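Local structure of exoglucanase A (Cellulomonas fimi, 7CBD) at residues Tyr94-Gly98 and Asn107-Ala112; Asp149-Leu154 and Tyr170-Val174; Asn235-Leu239 and Arg298-Gly302; Gly339-Arg344 and Leu423-Pro429. The protein hydrolyses, through this glycosyl hydrolase family 6 catalytic domain, beta-1,4-glucosidic bonds of cellulose with inversion of configuration, releasing cellobiose from non-reducing chain ends. All blocks are in the same frame, centred on the assembly; numbering follows the deposited sequence.

In the fold
The four contacts follow one another along the chain and form two pairs on opposite sides of its centre. Interaction 1 joins two parts of the loop between strand 87-93 and helix 114-132; interaction 2, its centre about 11 Å away, sets the loop after strand 141-146 on helix 161-182. Gly-98 O and Tyr-170 OH link them. Interactions 3 and 4, about 7 Å between centres, touch through probable hydrogen bonds from Gly-300 N to Gly-341 O and from Gly-302 N to Asn-426 O. Centres of interactions 1 and 3 lie about 27 Å apart. Strands 87-93, 141-146, 228-231 and 291-295 share one sheet, and the loops after them carry or flank the predicted catalytic residues, Asp-149 near the first pair and Asp-371 near the second.

Interaction 1: residues Tyr94-Gly98 and Asn107-Ala112; sequences YDLPG and NGELPA
Asp-95 and Glu-109 bring their carboxylates together, with Asp-95 OD2 2.6 Å from Glu-109 OE2. The side chains cross at about a right angle; the carboxylate planes are turned 54° apart, and OD2 and OE2 make the closest approach. Asp-95 is swung there with CG anti to its backbone N (chi1 -154°). Beside the acids, Leu-110 CD1 rests against Asp-95 O at 3.4 Å. Further along the loop comes the direct backbone clasp, Gly-98 N to Leu-110 O, 2.9 Å and fairly straight at 163°, and next to it Pro-97 CB meets Pro-111 O at 3.2 Å. Water fills in the rest: water 3 donates to Asp-95 OD1 (3.0 Å) and accepts from Glu-109 N (2.8 Å), while water 2 accepts a hydrogen bond from Leu-110 N. Further out, Ile-57 N binds Glu-109 OE2, Glu-147 holds the backbone N of Asp-95, and Tyr-120 of helix 114-132 packs on Leu-96 and Leu-110. Replacing Asp-95 with an alanine removes the carboxylate and would probably leave Glu-109 OE2 without its acid mate and water 3 without an acceptor. Oxygens this close suggest that one acid carries a proton, which would turn a repulsive pair into a link between the two ends of this loop.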
# COMPACT_ATOMS: atom_id res chain seq x y z
N TYR A 94 -2.11 -11.63 0.39
CA TYR A 94 -3.17 -10.93 1.12
C TYR A 94 -4.40 -11.82 1.27
O TYR A 94 -5.44 -11.55 0.67
CB TYR A 94 -3.55 -9.63 0.39
CG TYR A 94 -4.48 -8.68 1.13
CD1 TYR A 94 -4.29 -8.36 2.47
CD2 TYR A 94 -5.53 -8.05 0.46
CE1 TYR A 94 -5.13 -7.47 3.13
CE2 TYR A 94 -6.36 -7.16 1.10
CZ TYR A 94 -6.16 -6.87 2.44
OH TYR A 94 -7.00 -5.98 3.06
N ASP A 95 -4.29 -12.87 2.09
CA ASP A 95 -5.45 -13.72 2.31
C ASP A 95 -5.44 -14.42 3.67
O ASP A 95 -6.00 -15.51 3.79
CB ASP A 95 -5.61 -14.75 1.18
CG ASP A 95 -7.05 -15.21 1.00
OD1 ASP A 95 -7.99 -14.53 1.48
OD2 ASP A 95 -7.23 -16.25 0.35
N LEU A 96 -4.87 -13.79 4.70
CA LEU A 96 -4.76 -14.46 6.00
C LEU A 96 -6.14 -14.86 6.53
O LEU A 96 -7.14 -14.16 6.30
CB LEU A 96 -4.12 -13.56 7.04
CG LEU A 96 -2.60 -13.54 7.03
CD1 LEU A 96 -2.09 -12.38 7.85
CD2 LEU A 96 -2.00 -14.84 7.54
N PRO A 97 -6.22 -15.96 7.28
CA PRO A 97 -7.44 -16.22 8.05
C PRO A 97 -7.74 -15.03 8.95
O PRO A 97 -6.84 -14.46 9.56
CB PRO A 97 -7.08 -17.47 8.87
CG PRO A 97 -5.93 -18.10 8.11
CD PRO A 97 -5.16 -16.95 7.55
N GLY A 98 -9.02 -14.66 9.01
CA GLY A 98 -9.41 -13.51 9.81
C GLY A 98 -8.86 -12.19 9.31
O GLY A 98 -8.65 -11.26 10.10
N ASN A 107 -14.20 -9.31 6.26
CA ASN A 107 -13.63 -8.93 4.98
C ASN A 107 -12.83 -10.05 4.33
O ASN A 107 -12.75 -10.11 3.10
CB ASN A 107 -12.76 -7.68 5.14
CG ASN A 107 -12.39 -7.06 3.81
OD1 ASN A 107 -11.21 -6.88 3.50
ND2 ASN A 107 -13.40 -6.72 3.02
N GLY A 108 -12.22 -10.94 5.11
CA GLY A 108 -11.40 -12.00 4.56
C GLY A 108 -12.22 -13.25 4.27
O GLY A 108 -13.09 -13.63 5.04
N GLU A 109 -11.92 -13.88 3.13
CA GLU A 109 -12.66 -15.09 2.74
C GLU A 109 -12.36 -16.29 3.63
O GLU A 109 -13.17 -17.21 3.68
CB GLU A 109 -12.39 -15.44 1.27
CG GLU A 109 -10.97 -15.92 1.02
CD GLU A 109 -10.70 -16.23 -0.44
OE1 GLU A 109 -11.60 -16.04 -1.28
OE2 GLU A 109 -9.57 -16.67 -0.74
N LEU A 110 -11.21 -16.31 4.31
CA LEU A 110 -10.88 -17.45 5.16
C LEU A 110 -11.18 -17.10 6.61
O LEU A 110 -10.69 -16.07 7.11
CB LEU A 110 -9.41 -17.81 5.02
CG LEU A 110 -8.96 -18.26 3.63
CD1 LEU A 110 -7.47 -18.58 3.63
CD2 LEU A 110 -9.79 -19.45 3.16
N PRO A 111 -11.96 -17.91 7.32
CA PRO A 111 -12.26 -17.60 8.73
C PRO A 111 -11.03 -17.81 9.60
O PRO A 111 -10.11 -18.56 9.27
CB PRO A 111 -13.35 -18.61 9.11
CG PRO A 111 -13.81 -19.23 7.88
CD PRO A 111 -12.72 -19.08 6.84
N ALA A 112 -11.06 -17.14 10.76
CA ALA A 112 -10.03 -17.28 11.78
C ALA A 112 -10.27 -18.57 12.56
O ALA A 112 -10.74 -18.56 13.70
CB ALA A 112 -10.03 -16.06 12.69
O HOH W 1 -9.47 -5.05 1.55
O HOH W 2 -8.98 -14.38 4.19
O HOH W 3 -10.24 -12.62 1.33

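Interaction 2: residues Asp149-Leu154 and Tyr170-Val174; sequences DSLPNL and YRQGV
Tyr-170 holds CG beside its backbone N (chi1 -72°), which sends the ring out from the helix onto the Ser-150 peptide; Leu-151 has the same first rotamer and runs antiparallel alongside the tyrosine. Ser-150 CB lies above one face of the ring, nearer its margin than its middle, while Ser-150 O touches CE1 of Tyr-170 at 3.4 Å. Leu-154 crosses the tyrosine obliquely, its CD2 3.8 Å from CD1 of the ring. Leu-151 forks: CD2 lies against Tyr-170 CB, and CD1 meets Val-174 CG1 tip to tip at 4.1 Å.

The turn from Ser-150 to Asn-153 is a type I beta turn, braced by the asparagine amide. Asn-153 ND2 donates to Ser-150 O (3.0 Å), which also accepts from Asn-153 N on the same face, and to Asp-149 OD1 (3.2 Å, 165°), met from above the carboxylate plane; Asn-153 OD1 is hydrogen-bonded to Asn-157 ND2. This is consistent with Asn-153 steadying the carboxylate of Asp-149, the predicted proton donor. A leucine in place of Tyr-170 would probably uncover the Ser-150 peptide and leave Gly-98 O without the hydroxyl that now binds it. Helix 161-182 supplies the tyrosine and valine; helix 202-218 packs on Leu-151 through Leu-211 and Phe-212, and Trp-198 of helix 196-199 lies against Asp-149, Pro-152 and Asn-153.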
# COMPACT_ATOMS: atom_id res chain seq x y z
N ASP A 149 -2.24 -4.88 6.49
CA ASP A 149 -3.29 -4.81 7.50
C ASP A 149 -3.37 -6.06 8.37
O ASP A 149 -4.46 -6.55 8.67
CB ASP A 149 -4.65 -4.49 6.87
CG ASP A 149 -5.71 -4.17 7.91
OD1 ASP A 149 -5.35 -3.65 8.99
OD2 ASP A 149 -6.90 -4.46 7.66
N SER A 150 -2.22 -6.60 8.77
CA SER A 150 -2.22 -7.82 9.57
C SER A 150 -1.58 -7.61 10.94
O SER A 150 -2.26 -7.18 11.89
CB SER A 150 -1.58 -9.00 8.81
OG SER A 150 -0.21 -8.78 8.52
N LEU A 151 -0.28 -7.88 11.05
CA LEU A 151 0.36 -8.01 12.37
C LEU A 151 0.18 -6.82 13.30
O LEU A 151 -0.02 -7.05 14.51
CB LEU A 151 1.84 -8.39 12.22
CG LEU A 151 2.08 -9.81 11.70
CD1 LEU A 151 3.52 -9.97 11.25
CD2 LEU A 151 1.74 -10.85 12.75
N PRO A 152 0.25 -5.56 12.86
CA PRO A 152 0.09 -4.45 13.81
C PRO A 152 -1.29 -4.36 14.45
O PRO A 152 -1.43 -3.63 15.44
CB PRO A 152 0.40 -3.22 12.96
CG PRO A 152 1.27 -3.73 11.84
CD PRO A 152 0.69 -5.08 11.53
N ASN A 153 -2.30 -5.05 13.92
CA ASN A 153 -3.56 -5.13 14.64
C ASN A 153 -3.38 -5.80 15.99
O ASN A 153 -4.17 -5.56 16.91
CB ASN A 153 -4.58 -5.93 13.83
CG ASN A 153 -5.13 -5.16 12.67
OD1 ASN A 153 -5.90 -4.22 12.85
ND2 ASN A 153 -4.73 -5.55 11.47
N LEU A 154 -2.36 -6.64 16.14
CA LEU A 154 -2.20 -7.42 17.36
C LEU A 154 -1.65 -6.59 18.51
O LEU A 154 -1.72 -7.04 19.66
CB LEU A 154 -1.33 -8.65 17.10
CG LEU A 154 -1.77 -9.53 15.91
CD1 LEU A 154 -0.95 -10.81 15.86
CD2 LEU A 154 -3.27 -9.83 15.91
N TYR A 170 -2.57 -14.97 12.32
CA TYR A 170 -1.64 -14.03 11.70
C TYR A 170 -0.21 -14.46 11.96
O TYR A 170 0.62 -14.46 11.04
CB TYR A 170 -1.85 -12.61 12.24
CG TYR A 170 -3.11 -11.88 11.80
CD1 TYR A 170 -3.29 -10.56 12.18
CD2 TYR A 170 -4.10 -12.49 11.04
CE1 TYR A 170 -4.43 -9.86 11.82
CE2 TYR A 170 -5.25 -11.79 10.65
CZ TYR A 170 -5.41 -10.47 11.07
OH TYR A 170 -6.54 -9.75 10.74
N ARG A 171 0.10 -14.85 13.19
CA ARG A 171 1.47 -15.26 13.50
C ARG A 171 1.86 -16.51 12.73
O ARG A 171 2.93 -16.57 12.12
CB ARG A 171 1.61 -15.47 15.01
CG ARG A 171 1.65 -14.19 15.82
CD ARG A 171 1.86 -14.56 17.27
NE ARG A 171 1.90 -13.43 18.19
CZ ARG A 171 3.02 -12.85 18.61
NH1 ARG A 171 4.20 -13.26 18.16
NH2 ARG A 171 2.96 -11.85 19.49
N GLN A 172 0.99 -17.52 12.73
CA GLN A 172 1.34 -18.78 12.07
C GLN A 172 1.26 -18.65 10.56
O GLN A 172 2.07 -19.25 9.83
CB GLN A 172 0.44 -19.91 12.59
CG GLN A 172 0.62 -20.16 14.09
CD GLN A 172 -0.45 -21.07 14.67
OE1 GLN A 172 -0.97 -21.95 13.98
NE2 GLN A 172 -0.77 -20.86 15.94
N GLY A 173 0.30 -17.86 10.06
CA GLY A 173 0.17 -17.69 8.62
C GLY A 173 1.31 -16.89 8.03
O GLY A 173 1.85 -17.25 6.98
N VAL A 174 1.71 -15.81 8.71
CA VAL A 174 2.85 -15.04 8.21
C VAL A 174 4.13 -15.87 8.28
O VAL A 174 4.95 -15.84 7.36
CB VAL A 174 2.97 -13.68 8.93
CG1 VAL A 174 4.27 -12.98 8.53
CG2 VAL A 174 1.79 -12.79 8.58

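Interaction 3: residues Asn235-Leu239 and Arg298-Gly302; sequences NTTPL and RNGWG
Thr-236 O accepts from the indole of Trp-301, whose NE1 comes to 2.7 Å with a bent N-H...O angle of 142°. The carbonyl oxygen comes in at the rim of the indole, 16° out of its plane, and Asn-299 CA adds a C-H...O contact to the same oxygen. Trp-301 CD1 also packs on Pro-238 CD. The next carbonyl, Thr-237 O, has only a weak bond from Asn-299 ND2 across the contact, at 3.4 Å; that amide has a stronger acceptor in Asp-232. With CG placed between backbone N and carbonyl carbon (chi1 67°), the amide of Asn-299 is turned toward Thr-237 O. The backbone separately sets Asn-299 CB against Thr-237 O at 3.1 Å.

Waters bridge several of the backbone atoms. Asn-235 O accepts from two: water 4 accepts a hydrogen bond from Arg-298 NE (2.9 Å) in the guanidinium plane, and water 5 one from Arg-298 N. Water 6 accepts from Leu-239 N and donates to Asn-299 O at 2.7 Å. Asn-235 OD1 folds back onto its own chain, receiving Thr-236 N at 2.8 Å nearly side-on to the C=O, and binds Arg-328 as well. Thr-237 OG1 has hydrogen bonds with His-195 and Arg-328. Thr-236 CG2, by contrast, simply fits against Arg-298 O at 3.3 Å.

Arg-298 forms a salt bridge through NH2 with Asp-371, the predicted catalytic nucleophile. Water 4 and that carboxylate are likely to limit how the guanidinium can turn, consistent with Arg-298 orienting Asp-371, while water 4 and Asn-235 O behind it act as a second shell.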
# COMPACT_ATOMS: atom_id res chain seq x y z
N ASN A 235 -2.85 3.08 1.46
CA ASN A 235 -3.18 4.25 2.26
C ASN A 235 -2.76 5.51 1.53
O ASN A 235 -2.31 5.47 0.38
CB ASN A 235 -2.60 4.14 3.68
CG ASN A 235 -3.46 4.84 4.72
OD1 ASN A 235 -3.40 6.06 4.88
ND2 ASN A 235 -4.28 4.07 5.43
N THR A 236 -2.93 6.64 2.20
CA THR A 236 -2.74 7.95 1.59
C THR A 236 -1.87 8.88 2.41
O THR A 236 -1.70 10.04 2.01
CB THR A 236 -4.09 8.62 1.30
OG1 THR A 236 -4.82 8.78 2.53
CG2 THR A 236 -4.92 7.79 0.34
N THR A 237 -1.29 8.43 3.51
CA THR A 237 -0.49 9.32 4.33
C THR A 237 0.65 9.88 3.50
O THR A 237 1.33 9.12 2.79
CB THR A 237 0.03 8.55 5.53
OG1 THR A 237 -1.09 8.07 6.28
CG2 THR A 237 0.90 9.45 6.41
N PRO A 238 0.88 11.20 3.51
CA PRO A 238 1.83 11.78 2.55
C PRO A 238 3.25 11.27 2.74
O PRO A 238 3.66 10.89 3.84
CB PRO A 238 1.76 13.29 2.82
CG PRO A 238 1.05 13.44 4.10
CD PRO A 238 0.17 12.23 4.27
N LEU A 239 3.99 11.30 1.64
CA LEU A 239 5.41 11.00 1.69
C LEU A 239 6.13 11.98 2.60
O LEU A 239 6.91 11.59 3.48
CB LEU A 239 5.98 11.05 0.27
CG LEU A 239 7.42 10.61 0.10
CD1 LEU A 239 7.58 9.13 0.50
CD2 LEU A 239 7.89 10.84 -1.33
N ARG A 298 -1.09 6.70 -3.91
CA ARG A 298 -2.22 7.60 -3.68
C ARG A 298 -1.96 8.59 -2.56
O ARG A 298 -2.91 9.07 -1.92
CB ARG A 298 -3.52 6.82 -3.44
CG ARG A 298 -3.88 5.88 -4.58
CD ARG A 298 -5.21 5.18 -4.37
NE ARG A 298 -5.19 4.38 -3.15
CZ ARG A 298 -6.21 3.66 -2.69
NH1 ARG A 298 -7.37 3.65 -3.36
NH2 ARG A 298 -6.08 2.97 -1.56
N ASN A 299 -0.70 8.95 -2.31
CA ASN A 299 -0.33 9.79 -1.17
C ASN A 299 0.19 11.17 -1.58
O ASN A 299 0.83 11.84 -0.77
CB ASN A 299 0.65 9.08 -0.23
CG ASN A 299 2.01 8.84 -0.85
OD1 ASN A 299 2.27 9.21 -1.99
ND2 ASN A 299 2.90 8.20 -0.09
N GLY A 300 -0.10 11.61 -2.81
CA GLY A 300 0.46 12.87 -3.29
C GLY A 300 -0.20 14.11 -2.69
O GLY A 300 0.48 15.11 -2.45
N TRP A 301 -1.51 14.07 -2.47
CA TRP A 301 -2.24 15.22 -1.93
C TRP A 301 -1.93 16.52 -2.68
O TRP A 301 -1.56 17.54 -2.09
CB TRP A 301 -2.02 15.36 -0.42
CG TRP A 301 -2.66 14.25 0.33
CD1 TRP A 301 -2.04 13.20 0.94
CD2 TRP A 301 -4.07 14.05 0.51
NE1 TRP A 301 -2.98 12.36 1.51
CE2 TRP A 301 -4.23 12.85 1.25
CE3 TRP A 301 -5.21 14.76 0.11
CZ2 TRP A 301 -5.49 12.36 1.60
CZ3 TRP A 301 -6.46 14.26 0.47
CH2 TRP A 301 -6.59 13.08 1.20
N GLY A 302 -2.10 16.48 -4.00
CA GLY A 302 -1.89 17.62 -4.85
C GLY A 302 -3.20 18.28 -5.27
O GLY A 302 -4.23 18.17 -4.61
O HOH W 4 -2.74 3.77 -1.82
O HOH W 5 -0.08 5.87 -1.31
O HOH W 6 3.25 13.05 -0.73

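Interaction 4: residues Gly339-Arg344 and Leu423-Pro429; sequences GAGIGR and LVKNAYP
Ile-342 is the apolar hub, set among Leu-423 and Val-424 of the last helical turn and Ala-427 just past it. Its CG1 stands beside the backbone N (chi1 -72°) and meets Leu-423 CB at 3.9 Å, the two side chains crossing at about a right angle. CD1 reaches Val-424 CG2 at 4.0 Å, the two side chains extending alongside one another in a common direction, and the isoleucine CB faces Ala-427 CB. Leu-423 also turns CD2 onto Ala-340, touching both its methyl and its carbonyl.

Both backbone polar atoms of Ile-342 are bonded. Its N donates to Leu-423 O at 2.9 Å, nearly straight at 173°, and its O accepts from Tyr-428 N at 2.9 Å, the donor lying almost on the line of the C=O bond (171°). Gly-341 CA makes a C-H...O contact to Asn-426 O, and a side chain there would point straight into that oxygen; Gly-343 CA makes a like contact of 3.3 Å to Tyr-428 O.

At one edge Asn-426, the first residue past the helix, donates from ND2 to Gly-339 O at 3.0 Å, approaching from above the carbonyl plane. At the other, the bent arginine chain of Arg-344 lays CD on Pro-429 CD at 3.7 Å, beyond a cis peptide bond, while its guanidinium pairs with Glu-347. Water 7 bridges Gly-343 O and Pro-429 O. The contact thus pins the end of helix 417-425 to the loop leading into strand 347-348, with helix 36-45 packing on Ile-342 and Val-424 and Trp-363, just past strand 358-362, also touching Ile-342.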
# COMPACT_ATOMS: atom_id res chain seq x y z
N GLY A 339 -10.51 13.24 -2.06
CA GLY A 339 -9.51 14.24 -2.40
C GLY A 339 -8.10 13.73 -2.58
O GLY A 339 -7.22 14.52 -2.94
N ALA A 340 -7.85 12.44 -2.37
CA ALA A 340 -6.50 11.90 -2.49
C ALA A 340 -6.01 12.00 -3.93
O ALA A 340 -6.79 11.96 -4.89
CB ALA A 340 -6.49 10.44 -2.04
N GLY A 341 -4.68 12.14 -4.07
CA GLY A 341 -4.05 12.21 -5.36
C GLY A 341 -2.89 11.24 -5.46
O GLY A 341 -2.31 10.82 -4.46
N ILE A 342 -2.55 10.89 -6.71
CA ILE A 342 -1.40 10.04 -6.98
C ILE A 342 -0.13 10.71 -6.48
O ILE A 342 0.01 11.94 -6.53
CB ILE A 342 -1.34 9.74 -8.49
CG1 ILE A 342 -2.48 8.78 -8.86
CG2 ILE A 342 -0.00 9.18 -8.91
CD1 ILE A 342 -2.68 8.59 -10.36
N GLY A 343 0.80 9.91 -5.96
CA GLY A 343 2.07 10.40 -5.46
C GLY A 343 3.22 10.20 -6.43
O GLY A 343 3.04 10.14 -7.65
N ARG A 344 4.43 10.09 -5.88
CA ARG A 344 5.63 9.91 -6.69
C ARG A 344 5.54 8.65 -7.53
O ARG A 344 5.08 7.60 -7.07
CB ARG A 344 6.85 9.82 -5.78
CG ARG A 344 7.26 11.14 -5.16
CD ARG A 344 8.18 11.92 -6.09
NE ARG A 344 9.46 11.25 -6.31
CZ ARG A 344 10.54 11.42 -5.56
NH1 ARG A 344 10.52 12.24 -4.52
NH2 ARG A 344 11.67 10.77 -5.86
N LEU A 423 -7.80 11.27 -8.43
CA LEU A 423 -6.42 10.84 -8.17
C LEU A 423 -5.46 11.45 -9.18
O LEU A 423 -4.35 11.86 -8.81
CB LEU A 423 -6.32 9.32 -8.22
CG LEU A 423 -6.81 8.58 -6.98
CD1 LEU A 423 -6.89 7.09 -7.29
CD2 LEU A 423 -5.89 8.83 -5.80
N VAL A 424 -5.86 11.52 -10.45
CA VAL A 424 -4.99 12.08 -11.48
C VAL A 424 -4.96 13.61 -11.39
O VAL A 424 -3.89 14.22 -11.42
CB VAL A 424 -5.43 11.59 -12.87
CG1 VAL A 424 -4.59 12.24 -13.97
CG2 VAL A 424 -5.31 10.08 -12.95
N LYS A 425 -6.13 14.24 -11.24
CA LYS A 425 -6.18 15.69 -11.11
C LYS A 425 -5.35 16.16 -9.93
O LYS A 425 -4.72 17.22 -9.99
CB LYS A 425 -7.62 16.14 -10.91
CG LYS A 425 -8.48 16.10 -12.15
CD LYS A 425 -9.89 16.56 -11.78
CE LYS A 425 -10.67 17.05 -12.97
NZ LYS A 425 -10.85 16.00 -13.98
N ASN A 426 -5.35 15.40 -8.83
CA ASN A 426 -4.72 15.82 -7.59
C ASN A 426 -3.33 15.22 -7.40
O ASN A 426 -2.82 15.20 -6.28
CB ASN A 426 -5.61 15.51 -6.39
CG ASN A 426 -6.82 16.42 -6.32
OD1 ASN A 426 -7.00 17.30 -7.16
ND2 ASN A 426 -7.67 16.21 -5.32
N ALA A 427 -2.71 14.75 -8.47
CA ALA A 427 -1.40 14.14 -8.34
C ALA A 427 -0.37 15.16 -7.88
O ALA A 427 -0.41 16.34 -8.26
CB ALA A 427 -0.96 13.55 -9.68
N TYR A 428 0.55 14.72 -7.03
CA TYR A 428 1.73 15.50 -6.67
C TYR A 428 2.91 14.54 -6.55
O TYR A 428 2.87 13.64 -5.70
CB TYR A 428 1.55 16.27 -5.37
CG TYR A 428 2.70 17.21 -5.14
CD1 TYR A 428 2.69 18.50 -5.66
CD2 TYR A 428 3.84 16.79 -4.44
CE1 TYR A 428 3.76 19.35 -5.47
CE2 TYR A 428 4.92 17.64 -4.25
CZ TYR A 428 4.87 18.92 -4.76
OH TYR A 428 5.93 19.79 -4.58
N PRO A 429 3.97 14.70 -7.35
CA PRO A 429 4.17 15.73 -8.39
C PRO A 429 3.11 15.68 -9.49
O PRO A 429 2.42 14.67 -9.67
CB PRO A 429 5.54 15.38 -8.98
CG PRO A 429 6.24 14.62 -7.89
CD PRO A 429 5.17 13.85 -7.19
O HOH W 7 2.68 11.96 -9.72